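Local coordinates for protein PLP-Dependent L-Arginine Hydroxylase MppP (Streptomyces wadayamensis, PDB 6C9B) that oxidises L-arginine with a pyridoxal 5'-phosphate cofactor, as an oxidase and not an oxygenase, giving 4-hydroxy-2-ketoarginine and 2-ketoarginine, at residues V108-P113 and L127-V132; V150-V155 and G182-L187; L19-N24 and H330-P335; A30-S35 and A354-T359. All blocks are in the same frame, centred on the assembly; numbering follows the deposited sequence.

Contact 1 (V108-P113 and L127-V132); sequences VALVHP and LDLVPV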
# COMPACT_ATOMS: atom_id res chain seq x y z
N VAL B 108 19.72 -2.62 13.82
CA VAL B 108 19.93 -2.94 12.41
C VAL B 108 21.10 -2.12 11.89
O VAL B 108 21.14 -0.90 12.12
CB VAL B 108 18.67 -2.66 11.57
CG1 VAL B 108 18.86 -2.92 10.10
CG2 VAL B 108 17.50 -3.46 12.10
N ALA B 109 22.05 -2.77 11.22
CA ALA B 109 23.09 -2.04 10.50
C ALA B 109 22.53 -1.69 9.12
O ALA B 109 22.00 -2.57 8.43
CB ALA B 109 24.36 -2.89 10.39
N LEU B 110 22.59 -0.40 8.76
CA LEU B 110 21.96 0.10 7.55
C LEU B 110 22.94 0.95 6.75
O LEU B 110 23.64 1.80 7.32
CB LEU B 110 20.73 0.94 7.89
CG LEU B 110 19.99 1.60 6.74
CD1 LEU B 110 19.42 0.60 5.76
CD2 LEU B 110 18.87 2.41 7.30
N VAL B 111 23.00 0.70 5.45
CA VAL B 111 23.89 1.50 4.60
C VAL B 111 23.50 2.98 4.67
O VAL B 111 22.32 3.34 4.77
CB VAL B 111 23.90 0.98 3.16
CG1 VAL B 111 22.51 1.10 2.50
CG2 VAL B 111 24.95 1.70 2.34
N HIS B 112 24.51 3.84 4.65
CA HIS B 112 24.33 5.27 4.83
C HIS B 112 25.22 5.96 3.80
O HIS B 112 26.42 5.67 3.73
CB HIS B 112 24.74 5.66 6.25
CG HIS B 112 24.58 7.11 6.56
ND1 HIS B 112 25.66 7.98 6.66
CD2 HIS B 112 23.48 7.85 6.83
CE1 HIS B 112 25.21 9.19 6.96
NE2 HIS B 112 23.90 9.14 7.07
N PRO B 113 24.68 6.85 2.96
CA PRO B 113 23.29 7.27 2.83
C PRO B 113 22.45 6.20 2.17
O PRO B 113 22.99 5.27 1.55
CB PRO B 113 23.39 8.52 1.96
CG PRO B 113 24.53 8.17 1.03
CD PRO B 113 25.53 7.47 1.92
N LEU B 127 13.30 -0.05 15.80
CA LEU B 127 14.64 -0.56 15.57
C LEU B 127 15.69 0.55 15.73
O LEU B 127 15.55 1.64 15.17
CB LEU B 127 14.71 -1.21 14.19
CG LEU B 127 13.76 -2.42 14.18
CD1 LEU B 127 13.26 -2.83 12.85
CD2 LEU B 127 14.37 -3.62 14.97
N ASP B 128 16.74 0.25 16.47
CA ASP B 128 17.88 1.15 16.59
C ASP B 128 18.77 0.95 15.38
O ASP B 128 18.99 -0.19 14.95
CB ASP B 128 18.66 0.87 17.87
CG ASP B 128 19.74 1.92 18.16
OD1 ASP B 128 19.59 3.09 17.75
OD2 ASP B 128 20.73 1.56 18.82
N LEU B 129 19.26 2.04 14.80
CA LEU B 129 20.01 1.95 13.55
C LEU B 129 21.48 2.25 13.77
O LEU B 129 21.84 3.20 14.47
CB LEU B 129 19.47 2.91 12.52
CG LEU B 129 18.02 2.70 12.14
CD1 LEU B 129 17.58 3.77 11.11
CD2 LEU B 129 17.85 1.30 11.59
N VAL B 130 22.33 1.44 13.14
CA VAL B 130 23.77 1.66 13.13
C VAL B 130 24.17 1.97 11.69
O VAL B 130 24.01 1.10 10.83
CB VAL B 130 24.55 0.45 13.65
CG1 VAL B 130 26.03 0.79 13.69
CG2 VAL B 130 24.06 0.03 14.99
N PRO B 131 24.67 3.17 11.37
CA PRO B 131 25.03 3.45 9.98
C PRO B 131 26.31 2.74 9.55
O PRO B 131 27.27 2.66 10.32
CB PRO B 131 25.25 4.97 9.97
CG PRO B 131 25.65 5.29 11.35
CD PRO B 131 24.84 4.36 12.23
N VAL B 132 26.31 2.24 8.32
CA VAL B 132 27.50 1.68 7.69
C VAL B 132 27.77 2.49 6.44
O VAL B 132 26.95 2.47 5.51
CB VAL B 132 27.34 0.19 7.36
CG1 VAL B 132 28.66 -0.37 6.84
CG2 VAL B 132 26.88 -0.58 8.57
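Val108 has CG1 anti to its backbone N (chi1 177°), which leaves CG2 anti to the carbonyl carbon, against CB of Leu127 at 4.1 Å. Leu129 has CG anti to its carbonyl carbon (chi1 -60°), and its CD2 swings back to CB of Val108. These side chains belong to a beta-alpha-beta unit: strand 107-112, helix 116-124 and strand 128-133, the last at the edge of the seven-stranded sheet of this aspartate aminotransferase-like fold. The two strands run parallel and exchange five backbone hydrogen bonds, starting with Val108 N to Asp128 O at 2.8 Å. Val108 and Leu110 each use both N and O toward the other strand. His112 N ends the series on Val132 O, with an N-H...O angle of 141°, more bent than the other four.

Val108, Leu110 and Leu129 share one face, where CD2 of Leu110 meets CD1 of Leu129 at 4.2 Å. Helix 116-124 covers it through Ile118 and Ala119. Asp116 and Asp120 of that helix bind magnesium in this protein, though no metal sits in this chain. The other face carries Ala109, Val130 and Val132. CB of Ala109 touches CG2 of Val132 at 3.9 Å, and helix 134-139 packs on Val132 through Leu137. ND1 of His112 is held by Glu133, while Trp341 meets the His112 ring edge-to-face. The His112 and Pro131 side chains lie side by side, with CB of Pro131 3.8 Å from CB of His112.

Contact 2 (V150-V155 and G182-L187); sequences VGCVFV and GTVLAL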
# COMPACT_ATOMS: atom_id res chain seq x y z
N VAL B 150 24.05 -6.42 16.11
CA VAL B 150 22.85 -6.17 15.33
C VAL B 150 22.20 -7.50 14.96
O VAL B 150 22.85 -8.54 14.91
CB VAL B 150 23.12 -5.34 14.06
CG1 VAL B 150 23.72 -4.00 14.42
CG2 VAL B 150 24.04 -6.10 13.10
N GLY B 151 20.91 -7.43 14.67
CA GLY B 151 20.17 -8.62 14.28
C GLY B 151 19.94 -8.71 12.78
O GLY B 151 19.44 -9.73 12.28
N CYS B 152 20.28 -7.63 12.07
CA CYS B 152 20.02 -7.51 10.64
C CYS B 152 21.01 -6.51 10.08
O CYS B 152 21.33 -5.51 10.74
CB CYS B 152 18.59 -7.03 10.37
SG CYS B 152 18.18 -6.77 8.66
N VAL B 153 21.51 -6.82 8.89
CA VAL B 153 22.30 -5.91 8.06
C VAL B 153 21.46 -5.64 6.83
O VAL B 153 20.99 -6.59 6.19
CB VAL B 153 23.65 -6.53 7.66
CG1 VAL B 153 24.40 -5.62 6.71
CG2 VAL B 153 24.51 -6.83 8.89
N PHE B 154 21.21 -4.37 6.53
CA PHE B 154 20.31 -3.97 5.45
C PHE B 154 21.09 -3.18 4.40
O PHE B 154 21.66 -2.13 4.72
CB PHE B 154 19.16 -3.14 6.00
CG PHE B 154 18.04 -2.94 5.02
CD1 PHE B 154 18.20 -2.13 3.90
CD2 PHE B 154 16.83 -3.52 5.23
CE1 PHE B 154 17.15 -1.96 3.01
CE2 PHE B 154 15.79 -3.33 4.35
CZ PHE B 154 15.96 -2.56 3.23
N VAL B 155 21.08 -3.67 3.16
CA VAL B 155 21.83 -3.04 2.07
C VAL B 155 20.89 -2.75 0.90
O VAL B 155 20.20 -3.65 0.41
CB VAL B 155 23.00 -3.91 1.59
CG1 VAL B 155 23.76 -3.20 0.42
CG2 VAL B 155 23.97 -4.19 2.72
N GLY B 182 24.45 -15.64 12.55
CA GLY B 182 23.02 -15.77 12.74
C GLY B 182 22.24 -14.51 12.45
O GLY B 182 21.09 -14.39 12.88
N THR B 183 22.82 -13.59 11.68
CA THR B 183 22.24 -12.30 11.36
C THR B 183 21.36 -12.41 10.11
O THR B 183 21.67 -13.17 9.19
CB THR B 183 23.37 -11.30 11.10
OG1 THR B 183 24.41 -11.48 12.07
CG2 THR B 183 22.90 -9.86 11.17
N VAL B 184 20.29 -11.62 10.05
CA VAL B 184 19.49 -11.50 8.83
C VAL B 184 20.19 -10.56 7.86
O VAL B 184 20.56 -9.44 8.23
CB VAL B 184 18.07 -10.97 9.13
CG1 VAL B 184 17.30 -10.80 7.85
CG2 VAL B 184 17.30 -11.90 10.07
N LEU B 185 20.37 -11.00 6.61
CA LEU B 185 20.84 -10.11 5.55
C LEU B 185 19.62 -9.70 4.72
O LEU B 185 18.94 -10.55 4.16
CB LEU B 185 21.88 -10.80 4.66
CG LEU B 185 22.45 -9.96 3.50
CD1 LEU B 185 22.95 -8.64 3.95
CD2 LEU B 185 23.55 -10.76 2.85
N ALA B 186 19.35 -8.39 4.66
CA ALA B 186 18.21 -7.86 3.93
C ALA B 186 18.71 -6.97 2.82
O ALA B 186 19.60 -6.14 3.05
CB ALA B 186 17.30 -7.05 4.84
N LEU B 187 18.14 -7.11 1.63
CA LEU B 187 18.53 -6.33 0.48
C LEU B 187 17.32 -5.62 -0.08
O LEU B 187 16.24 -6.21 -0.17
CB LEU B 187 19.12 -7.20 -0.64
CG LEU B 187 20.28 -8.11 -0.30
CD1 LEU B 187 20.69 -8.83 -1.56
CD2 LEU B 187 21.41 -7.30 0.28
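Strands 152-156 and 184-188 are neighbours in the central sheet of the aminotransferase fold, joined by helix 168-181 in a beta-alpha-beta unit. Over 152-155 and 184-187 they run parallel, 17° apart. Four backbone hydrogen bonds tie them, from Val184 N to Gly151 O at 3.0 Å through to Val155 N to Ala186 O at 2.9 Å. The connecting helix ends in a Schellman motif with Gly182, at positive phi, as its C-prime residue. Thr183 then leads into the strand and lays CG2 over the backbone, 3.6 Å from N of Cys152. Its OG1 is buried with no polar partner.

Val153, Val155, Leu185 and Leu187 form the face toward helix 168-181. CD2 of Leu187 rests 4.0 Å from CB of Val155, and Leu174 of the helix touches both Val155 and Leu185. Cys152, Phe154, Val184 and Ala186 line the other face, where helix 90-101 packs on Phe154 through Met94 and Leu97. CB of Ala186 touches SG of Cys152 at 3.9 Å. With CG of Phe154 anti to the backbone N (chi1 -168°), the ring reaches Ala186, whose O lies over one face, offset toward the rim, and whose CB is 3.6 Å from CD2 of Phe154.

Contact 3 (L19-N24 and H330-P335); sequences LNSELN and HVFALP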
# COMPACT_ATOMS: atom_id res chain seq x y z
N LEU B 19 5.01 17.29 -7.40
CA LEU B 19 4.20 16.30 -8.12
C LEU B 19 3.36 16.90 -9.22
O LEU B 19 3.02 16.21 -10.19
CB LEU B 19 3.28 15.57 -7.14
CG LEU B 19 3.81 14.36 -6.40
CD1 LEU B 19 2.68 13.80 -5.55
CD2 LEU B 19 4.35 13.32 -7.36
N ASN B 20 2.97 18.17 -9.08
CA ASN B 20 2.03 18.79 -10.01
C ASN B 20 2.70 19.83 -10.90
O ASN B 20 2.01 20.59 -11.59
CB ASN B 20 0.87 19.39 -9.21
CG ASN B 20 0.17 18.34 -8.39
OD1 ASN B 20 -0.53 17.49 -8.94
ND2 ASN B 20 0.39 18.35 -7.08
N SER B 21 4.03 19.83 -10.93
CA SER B 21 4.81 20.80 -11.69
C SER B 21 5.33 20.17 -12.98
O SER B 21 5.65 18.99 -13.04
CB SER B 21 5.99 21.32 -10.86
OG SER B 21 7.01 21.83 -11.69
N GLU B 22 5.41 21.00 -14.03
CA GLU B 22 5.92 20.53 -15.31
C GLU B 22 7.40 20.17 -15.22
O GLU B 22 7.86 19.25 -15.91
CB GLU B 22 5.70 21.61 -16.38
CG GLU B 22 4.21 21.89 -16.67
CD GLU B 22 3.97 23.27 -17.29
OE1 GLU B 22 4.92 23.85 -17.87
OE2 GLU B 22 2.83 23.78 -17.19
N LEU B 23 8.17 20.87 -14.38
CA LEU B 23 9.60 20.61 -14.29
C LEU B 23 9.90 19.95 -12.96
O LEU B 23 10.74 20.41 -12.19
CB LEU B 23 10.39 21.90 -14.47
CG LEU B 23 10.10 22.56 -15.83
CD1 LEU B 23 10.81 23.88 -15.94
CD2 LEU B 23 10.54 21.68 -16.98
N ASN B 24 9.20 18.85 -12.70
CA ASN B 24 9.49 17.99 -11.56
C ASN B 24 10.69 17.14 -11.94
O ASN B 24 10.63 16.34 -12.88
CB ASN B 24 8.24 17.15 -11.24
CG ASN B 24 8.53 15.92 -10.38
OD1 ASN B 24 9.63 15.72 -9.87
ND2 ASN B 24 7.51 15.06 -10.24
N HIS B 330 10.19 27.48 -10.90
CA HIS B 330 9.26 26.37 -11.06
C HIS B 330 9.95 25.06 -11.47
O HIS B 330 9.34 24.21 -12.11
CB HIS B 330 8.16 26.72 -12.07
CG HIS B 330 7.48 28.02 -11.77
ND1 HIS B 330 7.84 29.21 -12.37
CD2 HIS B 330 6.48 28.33 -10.91
CE1 HIS B 330 7.08 30.19 -11.90
NE2 HIS B 330 6.25 29.68 -11.02
N VAL B 331 11.22 24.90 -11.09
CA VAL B 331 11.95 23.64 -11.22
C VAL B 331 12.07 23.04 -9.84
O VAL B 331 12.46 23.74 -8.90
CB VAL B 331 13.33 23.84 -11.85
CG1 VAL B 331 14.17 22.58 -11.77
CG2 VAL B 331 13.18 24.31 -13.31
N PHE B 332 11.76 21.75 -9.71
CA PHE B 332 11.76 21.07 -8.42
C PHE B 332 12.73 19.90 -8.41
O PHE B 332 12.46 18.85 -9.00
CB PHE B 332 10.36 20.61 -8.05
CG PHE B 332 9.42 21.73 -7.77
CD1 PHE B 332 9.31 22.27 -6.50
CD2 PHE B 332 8.65 22.28 -8.80
CE1 PHE B 332 8.45 23.32 -6.25
CE2 PHE B 332 7.80 23.33 -8.54
CZ PHE B 332 7.70 23.85 -7.27
N ALA B 333 13.83 20.05 -7.67
CA ALA B 333 14.78 18.98 -7.43
C ALA B 333 14.65 18.53 -5.98
O ALA B 333 13.64 18.81 -5.31
CB ALA B 333 16.19 19.46 -7.79
N LEU B 334 15.64 17.79 -5.49
CA LEU B 334 15.57 17.24 -4.14
C LEU B 334 16.86 17.54 -3.39
O LEU B 334 17.94 17.13 -3.83
CB LEU B 334 15.32 15.74 -4.23
CG LEU B 334 14.77 14.98 -3.06
CD1 LEU B 334 13.44 15.56 -2.68
CD2 LEU B 334 14.64 13.50 -3.46
N PRO B 335 16.81 18.25 -2.25
CA PRO B 335 18.03 18.38 -1.44
C PRO B 335 18.45 17.03 -0.89
O PRO B 335 17.63 16.18 -0.57
CB PRO B 335 17.63 19.32 -0.30
CG PRO B 335 16.30 19.94 -0.74
CD PRO B 335 15.66 18.93 -1.63
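Backbone pairing comes first: Phe332 N donates to Leu23 O at 3.0 Å, with a nearly straight N-H...O angle of 170°. The donor is tilted 22° from the plane of that carbonyl. Val331 CA also makes a CA-H...O contact with the same oxygen. The pairing is short, parallel and weakly bonded. It places 23-24 at the edge of the mixed sheet that holds 331-335, 350-354, 309-314 and 298-299. Ile25 continues the pairing through a further backbone bond to Phe332.

Side-chain polar contacts centre on Ser21. Its OG accepts from Leu23 N at 3.1 Å, which makes an ST turn. The same OG gives a weak hydrogen bond to His330 O at 3.4 Å. His330, at positive phi, is the C-prime residue of a Schellman motif that ends helix 319-327. Asn20 OD1 accepts from Gln58 N of the second subunit, so the N-terminal segment also meets the dimer partner.

Apolar and aromatic contacts complete the account. Leu23 has CG anti to its carbonyl carbon (chi1 -59°). Its side chain crosses that of Val331 at a slant, CD1 of Leu23 3.6 Å from CG2 of Val331. Helix 359-372 covers this pair, with Ser365 touching both residues. The Phe332 ring turns its edge to Ser21, whose OG lies near the ring plane, 3.4 Å from CD2 of Phe332.

Between the two segments there is one good hydrogen bond, one weak one and a small apolar patch. This implies that the N-terminal segment is held here by several modest contacts, and that Ser21 OG serves both the local turn and the link to His330.

Contact 4 (A30-S35 and A354-T359); sequences ARQALS and ALSRST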
# COMPACT_ATOMS: atom_id res chain seq x y z
N ALA B 30 9.36 6.79 -12.60
CA ALA B 30 9.54 6.93 -14.04
C ALA B 30 8.37 7.70 -14.64
O ALA B 30 7.21 7.25 -14.55
CB ALA B 30 9.69 5.56 -14.69
N ARG B 31 8.68 8.83 -15.27
CA ARG B 31 7.67 9.69 -15.86
C ARG B 31 7.97 10.05 -17.31
O ARG B 31 7.30 10.93 -17.87
CB ARG B 31 7.50 10.95 -14.98
CG ARG B 31 7.20 10.60 -13.47
CD ARG B 31 6.96 11.83 -12.58
NE ARG B 31 6.81 11.43 -11.17
CZ ARG B 31 5.69 10.96 -10.64
NH1 ARG B 31 4.60 10.80 -11.38
NH2 ARG B 31 5.65 10.64 -9.35
N GLN B 32 8.94 9.39 -17.95
CA GLN B 32 9.17 9.62 -19.37
C GLN B 32 8.04 9.00 -20.20
O GLN B 32 7.19 8.26 -19.70
CB GLN B 32 10.51 9.04 -19.81
CG GLN B 32 10.59 7.51 -19.71
CD GLN B 32 11.12 7.00 -18.37
OE1 GLN B 32 10.87 7.56 -17.29
NE2 GLN B 32 11.87 5.91 -18.44
N ALA B 33 8.03 9.32 -21.49
CA ALA B 33 7.02 8.78 -22.37
C ALA B 33 7.17 7.26 -22.50
O ALA B 33 8.27 6.71 -22.42
CB ALA B 33 7.13 9.42 -23.76
N LEU B 34 6.04 6.60 -22.72
CA LEU B 34 6.06 5.19 -23.07
C LEU B 34 6.77 4.98 -24.40
O LEU B 34 6.62 5.78 -25.33
CB LEU B 34 4.64 4.66 -23.21
CG LEU B 34 3.81 4.64 -21.93
CD1 LEU B 34 2.33 4.57 -22.24
CD2 LEU B 34 4.23 3.49 -21.07
N SER B 35 7.49 3.87 -24.52
CA SER B 35 7.99 3.45 -25.83
C SER B 35 6.84 2.91 -26.66
O SER B 35 5.77 2.59 -26.14
CB SER B 35 9.06 2.38 -25.67
OG SER B 35 8.45 1.17 -25.23
N ALA B 354 16.22 13.74 -10.88
CA ALA B 354 15.58 12.56 -11.45
C ALA B 354 15.83 12.48 -12.95
O ALA B 354 15.60 13.44 -13.68
CB ALA B 354 14.07 12.60 -11.21
N LEU B 355 16.28 11.31 -13.40
CA LEU B 355 16.62 11.10 -14.80
C LEU B 355 15.53 10.36 -15.58
O LEU B 355 15.56 10.36 -16.82
CB LEU B 355 17.93 10.32 -14.92
CG LEU B 355 19.18 10.96 -14.31
CD1 LEU B 355 20.36 10.06 -14.57
CD2 LEU B 355 19.44 12.36 -14.87
N SER B 356 14.58 9.73 -14.89
CA SER B 356 13.48 9.04 -15.57
C SER B 356 12.42 10.06 -15.94
O SER B 356 11.33 10.12 -15.38
CB SER B 356 12.90 7.92 -14.71
OG SER B 356 13.87 6.91 -14.53
N ARG B 357 12.78 10.86 -16.95
CA ARG B 357 12.04 12.03 -17.40
C ARG B 357 12.27 12.14 -18.90
O ARG B 357 13.33 11.78 -19.40
CB ARG B 357 12.52 13.33 -16.75
CG ARG B 357 12.34 13.39 -15.25
CD ARG B 357 10.89 13.41 -14.92
NE ARG B 357 10.66 13.68 -13.50
CZ ARG B 357 10.70 12.76 -12.54
NH1 ARG B 357 10.94 11.48 -12.81
NH2 ARG B 357 10.48 13.15 -11.30
N SER B 358 11.28 12.68 -19.60
CA SER B 358 11.52 13.03 -20.99
C SER B 358 12.69 14.01 -21.06
O SER B 358 12.88 14.85 -20.18
CB SER B 358 10.26 13.62 -21.60
OG SER B 358 9.28 12.60 -21.72
N THR B 359 13.50 13.87 -22.11
CA THR B 359 14.76 14.60 -22.16
C THR B 359 14.53 16.10 -22.22
O THR B 359 15.30 16.86 -21.63
CB THR B 359 15.59 14.10 -23.35
OG1 THR B 359 15.77 12.69 -23.24
CG2 THR B 359 16.95 14.76 -23.38
O HOH W 1 8.86 13.29 -18.21
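The Arg357 guanidinium has Arg31 CD over the centre of one face, 3.9 Å from CZ of Arg357. Ala354 CB covers the opposite face, offset toward the rim. The Arg31 guanidinium stands almost upright to it, the two planes 84° apart, with NH2 of Arg357 near its edge. Arg31 runs alongside, extended from CG to NE, whereas Arg357 bends at chi2 (-66°). Arg357 NE donates to Asn24 O. Asp27 serves both: its OD1 makes a salt bridge with Arg31 NE, and its backbone O accepts from Arg357 NH2. The carboxylate probably offsets part of the positive charge here.

Ser356 O is gripped from opposite faces of its carbonyl plane. Arg31 N donates at 2.9 Å from one side, and Arg357 NH1 at 2.9 Å from the other. Ser356 itself is the centre of an inverse gamma turn. Its CB packs 3.6 Å from CA of Ala30. A water donates to Arg31 O at 2.8 Å and accepts from Ser358 N at 2.9 Å, bridging the loops.

The loop ahead of helix 36-43 thus lies against the turn between strand 350-354 and helix 359-372. Phe280 of helix 256-291 packs on both segments, touching Gln32 and Thr359.

Overall arrangement
Contacts 1 and 2 are neighbours in the seven-stranded sheet, their centres about 10 Å apart. Strands 107-112 and 152-156 join them: Ala109 O lies 2.7 Å from Phe154 N, a probable hydrogen bond. Contacts 3 and 4 lie about 30 to 35 Å away, centre to centre. They bring the N-terminal region onto the C-terminal part of the chain and both touch the second subunit. Asn24 O, 2.7 Å from Arg357 NE, probably bonds the two. The bound product 4-hydroxy-2-ketoarginine is nearest to this pair: about 7 Å from the side chain of Arg357 and about 8 Å from that of Asn24, against about 13 Å from that of Val111 and about 12 Å from that of Phe154.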